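PDB 6K5J: GH3 beta-N-acetylglucosaminidase from Paenibacillaceae, which probably hydrolyses terminal, non-reducing N-acetylglucosamine residues from beta-linked oligosaccharides, as a glycoside hydrolase of family 3. Local coordinates for residues L11-K16 against A315-R320; D41-I46 against A307-L312; P147-R152 against V181-G186; E411-W416 against V452-N457; T498-Y503 against R511-V516. All blocks are in the same frame, centred on the assembly; numbering follows the deposited sequence.

Contact 1 of 5, residues L11-K16 against A315-R320; sequences LTLKQK and AVESGR
The first turn of helix 13-19 faces the last turn of helix 302-317, with the backbones nearest at Leu13 and Val316, whose CA atoms lie 8.8 Å apart. These two side chains reach toward each other and meet tip to tip. Leu13 CD1 stands 3.8 Å from Val316 CG1, and Leu13 CD2 is almost as near, so the isopropyl fork of the leucine straddles a single methyl of the valine. With CG trans to the backbone nitrogen (chi1 178°) and chi2 at 53°, both leucine methyls are turned to the valine. Alongside, the aliphatic CG of Glu317 comes to 4.4 Å from Leu13 CD2. The facing ends of the two helices are both capped. Thr12 and Gln15 build a capping box: Thr12 OG1 accepts from Gln15 N at 3.1 Å, while Gln15 OE1 takes Thr12 N at 2.9 Å on a lone pair in the carbonyl plane. Helix 302-317 closes in a Schellman motif at Gly319. Helix 323-339 borders both segments: Val316 rests on Ile326, and Lys16 forms a salt bridge with Asp327. Being purely apolar across the contact and lying at the surface of the N-terminal domain, the pairing rests on aliphatic packing and dispersion, with no directional bond to fix its register.

Contact 2 of 5, residues D41-I46 against A307-L312; sequences DHVGGI and AALDAL
Leu309 projects from helix 302-317 onto the turn that links helix 32-39 to strand 45-47, and touches Asp41 and Val43 there. Its CG sits trans to its own carbonyl carbon (chi1 -77°), and together with chi2 at 156° this brings Leu309 CD1 against the aliphatic base of Asp41, 3.6 Å from Asp41 CB. The carboxylate carbon Asp41 CG lies 3.8 Å from Leu309 CD1. The two side chains cross at about a right angle. Asp41 itself has CG beside its backbone nitrogen (chi1 -59°). The second methyl, Leu309 CD2, lies 4.0 Å from the backbone O of Asp41. Val43 adds a looser apolar touch, its CG1 being 4.3 Å from Leu309 CD1. Between Asp41 and Val43, His42, with positive phi, turns the chain after the helix. Asp41 OD1 makes a salt bridge with Lys306 of the same helix as Leu309. The buried aspartate thus divides its roles: its carbon base packs against leucine, while the lysine probably offsets its charge.

Contact 3 of 5, residues P147-R152 against V181-G186; sequences PVIGVR and VKHFPG. With NAG (2-acetamido-2-deoxy-beta-D-glucopyranose), chain B.
Ile149 and Arg152 approach Lys182 and His183 at the C-terminal end of strand 178-184 in the TIM-barrel-type domain, where the Lys-His pair that opens a KHFPG sequence, as in related family 3 enzymes, meets the sugar. Val148 leads the first segment: its CG2 lies 3.7 Å from O7 of the N-acetylglucosamine, and its backbone O accepts Arg152 NH1 at 2.9 Å, the donor standing above the carbonyl plane. Ile149 follows, sliding past His183 in the opposite direction, with CD1 4.2 Å from ND1 of the imidazole. After the turn at Gly150, Arg152 bends at chi3 (72°) and presents its guanidinium edge to the acetamido group. NH1 binds O7 at 2.8 Å, while NH2 gives weak bonds to O7 and O3. NH2 also comes 3.7 Å from His183 CE1, near the plane of that ring. Glu85 makes salt bridges with both Arg152 and Lys182, which probably balances these neighbouring charges; Lys182 NZ also bonds to Phe134 O. A cis peptide precedes His183, whose ring has Lys182 CG over one face and the acetamido methyl C8 over the other, and Asp139 holds its ND1. The sugar O3 bonds with three side chains, weakly with Arg152: Lys182 NZ is 2.9 Å away, and His183 NE2 shares a hydrogen bond of 2.7 Å with the same oxygen.

Contact 4 of 5, residues E411-W416 against V452-N457; sequences ETLGYW and VVVSYN
The rings of Tyr415 and Trp416 belong to the helix that carries Leu413 to Val452 and Val454, yet they pack with each other. Tyr415 CD2 lies 3.7 Å above the centre of the Trp416 ring, and Trp416 CD1 in turn sits at the edge of the tyrosine, in its plane. One face of the tyrosine takes Glu411 CG, offset toward the rim. The touch with the strand is made by Leu413. With its CG swung trans to the backbone nitrogen (chi1 173°), its CD2 touches one methyl of each valine, 3.7 Å from Val454 CG2 and 3.8 Å from Val452 CG1. It crosses Val452 at about a right angle and Val454 more obliquely. Val453, between them on the strand, points away and packs on helix 462-472. Thr412 is the N-cap, its OG1 accepting Tyr415 N at 2.9 Å, and Glu426 bonds to both Thr412 OG1 and Gly414 N. Helix 413-419 is thus seated on one face of the mixed sheet and helix 462-472 on the other. In sequence it joins the adjacent parallel strands 390-396 and 424-430, a beta-alpha-beta crossover in the alpha/beta sandwich domain found in many family 3 glycoside hydrolases.

Contact 5 of 5, residues T498-Y503 against R511-V516; sequences TFFAAY and RALALV
Phe500 and Val516 make the tight part of this contact, their side chains coming from opposite directions. Val516 CG1, trans to the backbone nitrogen (chi1 165°), lies 3.6 Å from Phe500 CE2 and 4.1 Å from CZ, approaching the ring obliquely at its far end. Nearer the root of the phenylalanine the fit slackens: Leu513 CD1 is 4.3 Å from Phe500 CB. Ala502 is looser still, its CB 4.9 Å from Leu513 CD2 although it points toward the helix. Elsewhere the phenylalanine is held by an edge-to-face contact with Phe382 and by packing on Ile480, while its backbone O accepts from Ser483. The helix also has a side turned from the strand, where the partly exposed Arg511 and Leu515 lie. There Leu515 CD1 stands 3.5 Å above one face of the Arg511 guanidinium, offset toward its rim, and Arg511 NH1 forms a salt bridge with Glu370. Leu513 and Val516 thus face the sheet, whereas Arg511 and Leu515 do not. Strand 499-501, parallel to 478-483 and antiparallel to 374-377, is followed directly by helix 507-517, which packs back over it: a helix laid on one face of a mixed sheet, as in an alpha/beta sandwich.

Overall arrangement
Contacts 1 and 2 share helix 302-317 at the far end of the TIM-barrel-type domain, with centres about 11 Å apart, and touch where Gln15 CG meets His42 ND1 at 3.7 Å. Contact 3, about 26 Å from contact 2 between centres, holds the sugar, which Asp83 and Asp268 also bind. Contacts 4 and 5, about 9 Å apart, lie on the mixed sheet of the second domain, more than 40 Å from contacts 1 and 2 between centres; Trp416 CB meets Ala514 CB at 3.7 Å, joining their helices. The domains touch on the loop that carries the sugar-binding Arg152: Val151 CG1 of contact 3 is 3.4 Å from Tyr503 O of contact 5.

Contact 1 of 5, residues L11-K16 against A315-R320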
# COMPACT_ATOMS: atom_id res chain seq x y z
N LEU A 11 15.63 19.09 -24.60
CA LEU A 11 14.27 19.41 -24.21
C LEU A 11 14.08 20.91 -24.07
O LEU A 11 14.99 21.63 -23.63
CB LEU A 11 13.93 18.72 -22.89
CG LEU A 11 14.11 17.21 -22.93
CD1 LEU A 11 14.02 16.64 -21.52
CD2 LEU A 11 13.08 16.58 -23.84
N THR A 12 12.90 21.39 -24.44
CA THR A 12 12.50 22.76 -24.14
C THR A 12 12.24 22.90 -22.64
O THR A 12 12.10 21.91 -21.91
CB THR A 12 11.25 23.14 -24.91
OG1 THR A 12 10.13 22.42 -24.37
CG2 THR A 12 11.41 22.79 -26.38
N LEU A 13 12.15 24.15 -22.20
CA LEU A 13 11.83 24.41 -20.80
C LEU A 13 10.49 23.79 -20.42
O LEU A 13 10.36 23.22 -19.33
CB LEU A 13 11.81 25.92 -20.53
CG LEU A 13 11.44 26.31 -19.10
CD1 LEU A 13 12.32 25.58 -18.10
CD2 LEU A 13 11.56 27.82 -18.91
N LYS A 14 9.49 23.90 -21.29
CA LYS A 14 8.19 23.32 -20.96
C LYS A 14 8.26 21.80 -20.88
O LYS A 14 7.58 21.18 -20.05
CB LYS A 14 7.13 23.75 -21.99
CG LYS A 14 6.32 24.97 -21.57
CD LYS A 14 5.07 25.16 -22.44
CE LYS A 14 4.00 24.09 -22.15
NZ LYS A 14 3.63 23.98 -20.70
N GLN A 15 9.07 21.17 -21.74
CA GLN A 15 9.26 19.72 -21.63
C GLN A 15 9.99 19.35 -20.35
O GLN A 15 9.69 18.32 -19.73
CB GLN A 15 10.03 19.19 -22.83
CG GLN A 15 9.25 19.07 -24.11
CD GLN A 15 10.16 18.67 -25.25
OE1 GLN A 15 11.15 19.35 -25.53
NE2 GLN A 15 9.87 17.54 -25.88
N LYS A 16 11.00 20.13 -19.95
CA LYS A 16 11.71 19.83 -18.72
C LYS A 16 10.79 19.94 -17.52
O LYS A 16 10.78 19.06 -16.64
CB LYS A 16 12.92 20.76 -18.55
CG LYS A 16 14.00 20.61 -19.62
CD LYS A 16 15.18 21.52 -19.28
CE LYS A 16 16.15 21.63 -20.44
NZ LYS A 16 17.28 22.53 -20.10
N ALA A 315 7.76 29.57 -11.66
CA ALA A 315 8.88 29.68 -10.72
C ALA A 315 10.22 29.71 -11.45
O ALA A 315 11.14 30.42 -11.03
CB ALA A 315 8.83 28.52 -9.72
N VAL A 316 10.36 28.94 -12.53
CA VAL A 316 11.59 29.04 -13.33
C VAL A 316 11.63 30.38 -14.05
O VAL A 316 12.68 31.03 -14.12
CB VAL A 316 11.70 27.87 -14.32
CG1 VAL A 316 12.95 28.05 -15.22
CG2 VAL A 316 11.74 26.54 -13.57
N GLU A 317 10.49 30.83 -14.58
CA GLU A 317 10.50 32.06 -15.36
C GLU A 317 10.71 33.29 -14.49
O GLU A 317 11.21 34.30 -14.99
CB GLU A 317 9.20 32.16 -16.15
CG GLU A 317 9.13 31.13 -17.29
CD GLU A 317 7.85 31.25 -18.10
OE1 GLU A 317 6.85 31.79 -17.57
OE2 GLU A 317 7.86 30.80 -19.27
N SER A 318 10.40 33.20 -13.20
CA SER A 318 10.61 34.29 -12.26
C SER A 318 11.93 34.20 -11.51
O SER A 318 12.19 35.02 -10.62
CB SER A 318 9.45 34.34 -11.25
OG SER A 318 9.51 33.23 -10.37
N GLY A 319 12.78 33.22 -11.84
CA GLY A 319 14.07 33.09 -11.20
C GLY A 319 14.06 32.42 -9.84
O GLY A 319 15.09 32.43 -9.17
N ARG A 320 12.92 31.86 -9.41
CA ARG A 320 12.87 31.21 -8.10
C ARG A 320 13.52 29.84 -8.11
O ARG A 320 14.09 29.43 -7.10
CB ARG A 320 11.42 31.07 -7.63
CG ARG A 320 10.78 32.34 -7.14
CD ARG A 320 9.34 32.04 -6.69
NE ARG A 320 9.33 31.12 -5.55
CZ ARG A 320 8.25 30.51 -5.08
NH1 ARG A 320 7.07 30.71 -5.66
NH2 ARG A 320 8.33 29.70 -4.03

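Contact 2 of 5, residues D41-I46 against A307-L312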
# COMPACT_ATOMS: atom_id res chain seq x y z
N ASP A 41 1.22 19.27 -22.19
CA ASP A 41 1.93 19.60 -20.97
C ASP A 41 3.20 18.77 -20.78
O ASP A 41 3.95 19.04 -19.84
CB ASP A 41 1.00 19.43 -19.77
CG ASP A 41 -0.24 20.32 -19.87
OD1 ASP A 41 -0.08 21.52 -20.15
OD2 ASP A 41 -1.36 19.80 -19.69
N HIS A 42 3.44 17.79 -21.64
CA HIS A 42 4.70 17.04 -21.65
C HIS A 42 4.95 16.32 -20.32
O HIS A 42 6.09 16.23 -19.86
CB HIS A 42 5.89 17.96 -21.99
CG HIS A 42 5.65 18.85 -23.17
ND1 HIS A 42 5.64 18.39 -24.46
CD2 HIS A 42 5.44 20.19 -23.24
CE1 HIS A 42 5.42 19.40 -25.29
NE2 HIS A 42 5.30 20.50 -24.57
N VAL A 43 3.89 15.80 -19.70
CA VAL A 43 4.06 15.17 -18.39
C VAL A 43 5.04 14.01 -18.49
O VAL A 43 5.15 13.33 -19.52
CB VAL A 43 2.74 14.68 -17.77
CG1 VAL A 43 1.84 15.86 -17.38
CG2 VAL A 43 2.03 13.68 -18.71
N GLY A 44 5.75 13.77 -17.40
CA GLY A 44 6.77 12.73 -17.37
C GLY A 44 6.22 11.38 -16.97
O GLY A 44 6.83 10.34 -17.26
N GLY A 45 5.07 11.37 -16.30
CA GLY A 45 4.56 10.13 -15.74
C GLY A 45 3.05 10.12 -15.62
O GLY A 45 2.39 11.16 -15.59
N ILE A 46 2.52 8.90 -15.54
CA ILE A 46 1.10 8.61 -15.32
C ILE A 46 1.00 7.68 -14.12
O ILE A 46 1.80 6.75 -13.99
CB ILE A 46 0.47 7.94 -16.56
CG1 ILE A 46 0.54 8.85 -17.78
CG2 ILE A 46 -0.99 7.49 -16.27
CD1 ILE A 46 -0.40 10.06 -17.70
N ALA A 307 -2.35 23.34 -12.28
CA ALA A 307 -1.86 24.36 -11.37
C ALA A 307 -0.41 24.10 -10.99
O ALA A 307 0.41 25.03 -10.94
CB ALA A 307 -2.74 24.44 -10.12
N ALA A 308 -0.06 22.83 -10.71
CA ALA A 308 1.33 22.49 -10.40
C ALA A 308 2.24 22.77 -11.58
O ALA A 308 3.32 23.36 -11.43
CB ALA A 308 1.42 21.01 -10.01
N LEU A 309 1.83 22.35 -12.78
CA LEU A 309 2.63 22.58 -13.97
C LEU A 309 2.85 24.07 -14.22
O LEU A 309 3.97 24.51 -14.52
CB LEU A 309 1.96 21.94 -15.19
CG LEU A 309 2.06 20.42 -15.37
CD1 LEU A 309 0.90 19.88 -16.22
CD2 LEU A 309 3.41 20.04 -15.98
N ASP A 310 1.78 24.87 -14.10
CA ASP A 310 1.87 26.31 -14.28
C ASP A 310 2.75 26.95 -13.21
O ASP A 310 3.55 27.84 -13.51
CB ASP A 310 0.47 26.94 -14.23
CG ASP A 310 -0.32 26.75 -15.52
OD1 ASP A 310 0.29 26.49 -16.58
OD2 ASP A 310 -1.57 26.86 -15.47
N ALA A 311 2.60 26.52 -11.96
CA ALA A 311 3.39 27.11 -10.88
C ALA A 311 4.88 26.79 -11.05
O ALA A 311 5.73 27.64 -10.78
CB ALA A 311 2.87 26.61 -9.53
N LEU A 312 5.20 25.56 -11.48
CA LEU A 312 6.60 25.19 -11.68
C LEU A 312 7.22 26.00 -12.80
O LEU A 312 8.35 26.51 -12.67
CB LEU A 312 6.73 23.70 -11.97
CG LEU A 312 6.53 22.78 -10.76
CD1 LEU A 312 6.40 21.32 -11.21
CD2 LEU A 312 7.68 22.95 -9.78

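Contact 3 of 5, residues P147-R152 against V181-G186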
# COMPACT_ATOMS: atom_id res chain seq x y z
N PRO A 147 -3.27 5.24 12.11
CA PRO A 147 -4.51 5.07 11.33
C PRO A 147 -4.31 4.94 9.83
O PRO A 147 -5.29 4.71 9.12
CB PRO A 147 -5.27 6.36 11.64
CG PRO A 147 -4.18 7.40 11.72
CD PRO A 147 -3.01 6.67 12.42
N VAL A 148 -3.09 5.08 9.32
CA VAL A 148 -2.87 5.07 7.88
C VAL A 148 -1.89 3.99 7.43
O VAL A 148 -1.98 3.55 6.27
CB VAL A 148 -2.42 6.47 7.38
CG1 VAL A 148 -1.11 6.87 8.01
CG2 VAL A 148 -2.33 6.52 5.85
N ILE A 149 -0.99 3.52 8.28
CA ILE A 149 -0.04 2.48 7.89
C ILE A 149 -0.60 1.11 8.27
O ILE A 149 -1.17 0.41 7.43
CB ILE A 149 1.35 2.75 8.49
CG1 ILE A 149 1.83 4.16 8.11
CG2 ILE A 149 2.38 1.68 8.05
CD1 ILE A 149 1.89 4.43 6.57
N GLY A 150 -0.48 0.72 9.54
CA GLY A 150 -1.08 -0.55 9.96
C GLY A 150 -0.45 -1.71 9.22
O GLY A 150 0.78 -1.81 9.13
N VAL A 151 -1.28 -2.58 8.62
CA VAL A 151 -0.75 -3.78 7.95
C VAL A 151 0.02 -3.45 6.68
O VAL A 151 0.58 -4.35 6.03
CB VAL A 151 -1.87 -4.79 7.63
CG1 VAL A 151 -2.57 -5.27 8.91
CG2 VAL A 151 -2.87 -4.21 6.63
N ARG A 152 0.05 -2.18 6.28
CA ARG A 152 0.91 -1.79 5.16
C ARG A 152 2.39 -1.82 5.52
O ARG A 152 3.23 -1.74 4.61
CB ARG A 152 0.52 -0.40 4.66
CG ARG A 152 -0.87 -0.33 4.06
CD ARG A 152 -1.30 1.12 3.90
NE ARG A 152 -0.57 1.77 2.82
CZ ARG A 152 -0.49 3.08 2.64
NH1 ARG A 152 -1.06 3.91 3.50
NH2 ARG A 152 0.17 3.57 1.59
N VAL A 181 10.47 3.29 -2.39
CA VAL A 181 10.30 3.09 -0.95
C VAL A 181 9.63 4.32 -0.35
O VAL A 181 9.92 5.46 -0.74
CB VAL A 181 11.64 2.75 -0.28
CG1 VAL A 181 12.10 1.37 -0.75
CG2 VAL A 181 12.71 3.81 -0.58
N LYS A 182 8.74 4.10 0.62
CA LYS A 182 7.91 5.17 1.16
C LYS A 182 7.60 4.85 2.62
O LYS A 182 7.69 3.69 3.04
CB LYS A 182 6.64 5.35 0.31
CG LYS A 182 5.64 4.16 0.35
CD LYS A 182 4.49 4.37 -0.66
CE LYS A 182 3.36 3.33 -0.48
NZ LYS A 182 2.31 3.49 -1.56
N HIS A 183 7.26 5.86 3.43
CA HIS A 183 7.16 7.28 3.11
C HIS A 183 8.26 8.01 3.90
O HIS A 183 8.15 8.16 5.13
CB HIS A 183 5.78 7.84 3.50
CG HIS A 183 4.62 7.10 2.90
ND1 HIS A 183 4.15 5.91 3.41
CD2 HIS A 183 3.82 7.41 1.85
CE1 HIS A 183 3.10 5.51 2.69
NE2 HIS A 183 2.89 6.40 1.74
N PHE A 184 9.29 8.47 3.21
CA PHE A 184 10.50 8.94 3.87
C PHE A 184 10.24 10.26 4.61
O PHE A 184 9.59 11.15 4.06
CB PHE A 184 11.62 9.13 2.82
CG PHE A 184 12.93 9.59 3.40
CD1 PHE A 184 13.21 10.95 3.52
CD2 PHE A 184 13.88 8.68 3.82
CE1 PHE A 184 14.41 11.39 4.07
CE2 PHE A 184 15.10 9.10 4.35
CZ PHE A 184 15.36 10.46 4.48
N PRO A 185 10.80 10.44 5.82
CA PRO A 185 11.72 9.53 6.52
C PRO A 185 11.06 8.49 7.43
O PRO A 185 11.74 7.91 8.26
CB PRO A 185 12.59 10.48 7.35
CG PRO A 185 11.66 11.61 7.68
CD PRO A 185 10.77 11.77 6.46
N GLY A 186 9.75 8.27 7.30
CA GLY A 186 9.13 7.22 8.08
C GLY A 186 7.82 7.64 8.72
O GLY A 186 7.81 8.49 9.61
C1 NAG B . -1.05 8.82 -0.84
C2 NAG B . -0.42 7.63 -0.07
C3 NAG B . 0.72 6.98 -0.87
C4 NAG B . 0.31 6.71 -2.31
C5 NAG B . -0.21 8.00 -2.94
C6 NAG B . -0.65 7.85 -4.37
C7 NAG B . -0.19 7.48 2.38
C8 NAG B . 0.43 8.10 3.60
N2 NAG B . 0.07 8.09 1.22
O1 NAG B . -2.24 9.16 -0.21
O3 NAG B . 1.12 5.76 -0.25
O4 NAG B . 1.41 6.22 -3.06
O5 NAG B . -1.35 8.43 -2.19
O6 NAG B . -1.85 7.09 -4.47
O7 NAG B . -0.87 6.45 2.45

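Contact 4 of 5, residues E411-W416 against V452-N457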
# COMPACT_ATOMS: atom_id res chain seq x y z
N GLU A 411 -13.34 -15.32 -2.10
CA GLU A 411 -12.75 -16.43 -1.36
C GLU A 411 -12.64 -16.05 0.12
O GLU A 411 -11.56 -15.79 0.66
CB GLU A 411 -11.40 -16.81 -1.95
CG GLU A 411 -11.46 -17.37 -3.38
CD GLU A 411 -11.34 -16.30 -4.45
OE1 GLU A 411 -11.35 -15.09 -4.13
OE2 GLU A 411 -11.21 -16.68 -5.63
N THR A 412 -13.80 -15.99 0.76
CA THR A 412 -13.93 -15.66 2.17
C THR A 412 -13.48 -16.83 3.04
O THR A 412 -13.24 -17.94 2.57
CB THR A 412 -15.39 -15.33 2.51
OG1 THR A 412 -16.19 -16.51 2.30
CG2 THR A 412 -15.91 -14.19 1.62
N LEU A 413 -13.39 -16.58 4.35
CA LEU A 413 -13.15 -17.68 5.27
C LEU A 413 -14.23 -18.75 5.14
O LEU A 413 -13.94 -19.95 5.13
CB LEU A 413 -13.08 -17.16 6.71
CG LEU A 413 -13.01 -18.29 7.74
CD1 LEU A 413 -11.73 -19.09 7.53
CD2 LEU A 413 -13.05 -17.72 9.15
N GLY A 414 -15.49 -18.31 5.01
CA GLY A 414 -16.58 -19.27 4.83
C GLY A 414 -16.42 -20.08 3.56
O GLY A 414 -16.69 -21.28 3.55
N TYR A 415 -15.98 -19.43 2.48
CA TYR A 415 -15.67 -20.13 1.24
C TYR A 415 -14.71 -21.29 1.47
O TYR A 415 -14.94 -22.42 1.02
CB TYR A 415 -15.11 -19.13 0.22
CG TYR A 415 -14.55 -19.75 -1.05
CD1 TYR A 415 -15.36 -19.97 -2.16
CD2 TYR A 415 -13.20 -20.12 -1.13
CE1 TYR A 415 -14.85 -20.53 -3.33
CE2 TYR A 415 -12.68 -20.67 -2.29
CZ TYR A 415 -13.51 -20.88 -3.38
OH TYR A 415 -12.99 -21.43 -4.53
N TRP A 416 -13.60 -21.03 2.17
CA TRP A 416 -12.62 -22.09 2.36
C TRP A 416 -13.11 -23.15 3.33
O TRP A 416 -12.82 -24.34 3.16
CB TRP A 416 -11.28 -21.50 2.82
CG TRP A 416 -10.64 -20.68 1.75
CD1 TRP A 416 -10.52 -19.33 1.71
CD2 TRP A 416 -10.03 -21.17 0.55
NE1 TRP A 416 -9.87 -18.94 0.57
CE2 TRP A 416 -9.55 -20.05 -0.16
CE3 TRP A 416 -9.83 -22.45 0.02
CZ2 TRP A 416 -8.88 -20.17 -1.38
CZ3 TRP A 416 -9.17 -22.57 -1.19
CH2 TRP A 416 -8.71 -21.44 -1.88
N VAL A 452 -17.17 -18.04 14.52
CA VAL A 452 -15.91 -17.39 14.15
C VAL A 452 -16.25 -16.00 13.64
O VAL A 452 -16.88 -15.86 12.58
CB VAL A 452 -15.13 -18.16 13.08
CG1 VAL A 452 -13.79 -17.45 12.82
CG2 VAL A 452 -14.91 -19.62 13.47
N VAL A 453 -15.81 -14.98 14.35
CA VAL A 453 -15.90 -13.62 13.84
C VAL A 453 -14.58 -13.26 13.19
O VAL A 453 -13.52 -13.33 13.83
CB VAL A 453 -16.24 -12.60 14.94
CG1 VAL A 453 -16.28 -11.19 14.33
CG2 VAL A 453 -17.56 -12.95 15.58
N VAL A 454 -14.63 -12.91 11.91
CA VAL A 454 -13.51 -12.26 11.25
C VAL A 454 -13.64 -10.77 11.56
O VAL A 454 -14.60 -10.12 11.14
CB VAL A 454 -13.51 -12.54 9.75
CG1 VAL A 454 -12.36 -11.80 9.08
CG2 VAL A 454 -13.37 -14.04 9.49
N SER A 455 -12.69 -10.23 12.33
CA SER A 455 -12.72 -8.81 12.62
C SER A 455 -11.94 -8.03 11.57
O SER A 455 -11.08 -8.56 10.86
CB SER A 455 -12.19 -8.52 14.03
OG SER A 455 -10.78 -8.72 14.14
N TYR A 456 -12.26 -6.74 11.45
CA TYR A 456 -11.65 -5.89 10.44
C TYR A 456 -11.52 -4.50 11.06
O TYR A 456 -12.49 -3.73 11.08
CB TYR A 456 -12.48 -5.89 9.16
CG TYR A 456 -11.87 -5.16 7.98
CD1 TYR A 456 -11.78 -3.78 7.96
CD2 TYR A 456 -11.39 -5.86 6.88
CE1 TYR A 456 -11.22 -3.11 6.87
CE2 TYR A 456 -10.84 -5.20 5.79
CZ TYR A 456 -10.76 -3.83 5.79
OH TYR A 456 -10.22 -3.18 4.71
N ASN A 457 -10.34 -4.21 11.60
CA ASN A 457 -10.08 -2.97 12.33
C ASN A 457 -11.18 -2.68 13.36
O ASN A 457 -11.67 -1.56 13.48
CB ASN A 457 -9.89 -1.80 11.37
CG ASN A 457 -8.52 -1.82 10.70
OD1 ASN A 457 -7.69 -2.68 10.99
ND2 ASN A 457 -8.29 -0.88 9.80

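Contact 5 of 5, residues T498-Y503 against R511-V516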
# COMPACT_ATOMS: atom_id res chain seq x y z
N THR A 498 -9.91 -16.54 22.35
CA THR A 498 -9.09 -17.08 21.26
C THR A 498 -9.03 -16.04 20.16
O THR A 498 -10.07 -15.68 19.60
CB THR A 498 -9.67 -18.39 20.72
OG1 THR A 498 -9.90 -19.29 21.81
CG2 THR A 498 -8.71 -19.03 19.72
N PHE A 499 -7.82 -15.57 19.84
CA PHE A 499 -7.63 -14.49 18.88
C PHE A 499 -6.49 -14.83 17.94
O PHE A 499 -5.36 -15.08 18.39
CB PHE A 499 -7.35 -13.15 19.59
CG PHE A 499 -7.24 -11.98 18.65
CD1 PHE A 499 -6.02 -11.67 18.05
CD2 PHE A 499 -8.35 -11.19 18.36
CE1 PHE A 499 -5.91 -10.59 17.17
CE2 PHE A 499 -8.25 -10.11 17.49
CZ PHE A 499 -7.01 -9.80 16.89
N PHE A 500 -6.77 -14.81 16.64
CA PHE A 500 -5.78 -15.01 15.58
C PHE A 500 -5.58 -13.71 14.82
O PHE A 500 -6.48 -12.88 14.75
CB PHE A 500 -6.23 -16.09 14.59
CG PHE A 500 -6.31 -17.48 15.16
CD1 PHE A 500 -7.47 -17.92 15.78
CD2 PHE A 500 -5.22 -18.35 15.06
CE1 PHE A 500 -7.56 -19.20 16.30
CE2 PHE A 500 -5.29 -19.62 15.59
CZ PHE A 500 -6.47 -20.05 16.21
N ALA A 501 -4.41 -13.57 14.19
CA ALA A 501 -4.17 -12.49 13.24
C ALA A 501 -3.87 -13.08 11.87
O ALA A 501 -2.99 -13.94 11.74
CB ALA A 501 -3.03 -11.57 13.69
N ALA A 502 -4.57 -12.59 10.85
CA ALA A 502 -4.26 -12.91 9.46
C ALA A 502 -3.70 -11.73 8.68
O ALA A 502 -3.19 -11.94 7.57
CB ALA A 502 -5.50 -13.46 8.73
N TYR A 503 -3.81 -10.51 9.20
CA TYR A 503 -3.22 -9.28 8.66
C TYR A 503 -3.82 -8.84 7.33
O TYR A 503 -3.36 -7.83 6.76
CB TYR A 503 -1.69 -9.41 8.51
CG TYR A 503 -1.03 -9.99 9.74
CD1 TYR A 503 -0.77 -9.19 10.85
CD2 TYR A 503 -0.72 -11.35 9.83
CE1 TYR A 503 -0.19 -9.71 11.99
CE2 TYR A 503 -0.14 -11.88 10.97
CZ TYR A 503 0.13 -11.05 12.05
OH TYR A 503 0.70 -11.56 13.19
N ARG A 511 -7.60 -18.90 3.19
CA ARG A 511 -7.35 -20.33 3.04
C ARG A 511 -6.49 -20.84 4.19
O ARG A 511 -6.82 -21.85 4.82
CB ARG A 511 -6.68 -20.63 1.70
CG ARG A 511 -6.23 -22.10 1.52
CD ARG A 511 -5.42 -22.30 0.23
NE ARG A 511 -4.89 -23.66 0.12
CZ ARG A 511 -3.76 -24.07 0.68
NH1 ARG A 511 -3.00 -23.23 1.38
NH2 ARG A 511 -3.37 -25.34 0.53
N ALA A 512 -5.39 -20.14 4.48
CA ALA A 512 -4.50 -20.54 5.56
C ALA A 512 -5.21 -20.48 6.90
O ALA A 512 -5.04 -21.37 7.75
CB ALA A 512 -3.26 -19.65 5.57
N LEU A 513 -6.01 -19.44 7.12
CA LEU A 513 -6.76 -19.34 8.36
C LEU A 513 -7.70 -20.52 8.53
O LEU A 513 -7.81 -21.09 9.62
CB LEU A 513 -7.53 -18.03 8.39
CG LEU A 513 -8.47 -17.83 9.57
CD1 LEU A 513 -7.67 -17.83 10.89
CD2 LEU A 513 -9.21 -16.52 9.38
N ALA A 514 -8.40 -20.91 7.45
CA ALA A 514 -9.27 -22.08 7.52
C ALA A 514 -8.48 -23.33 7.87
O ALA A 514 -8.93 -24.15 8.69
CB ALA A 514 -10.01 -22.27 6.19
N LEU A 515 -7.31 -23.50 7.27
CA LEU A 515 -6.50 -24.68 7.56
C LEU A 515 -6.06 -24.71 9.02
O LEU A 515 -5.96 -25.78 9.63
CB LEU A 515 -5.28 -24.74 6.64
CG LEU A 515 -5.57 -24.92 5.14
CD1 LEU A 515 -4.33 -24.64 4.32
CD2 LEU A 515 -6.10 -26.32 4.84
N VAL A 516 -5.77 -23.54 9.60
CA VAL A 516 -5.41 -23.49 11.02
C VAL A 516 -6.60 -23.88 11.89
O VAL A 516 -6.49 -24.73 12.78
CB VAL A 516 -4.88 -22.10 11.39
CG1 VAL A 516 -4.86 -21.92 12.92
CG2 VAL A 516 -3.50 -21.87 10.80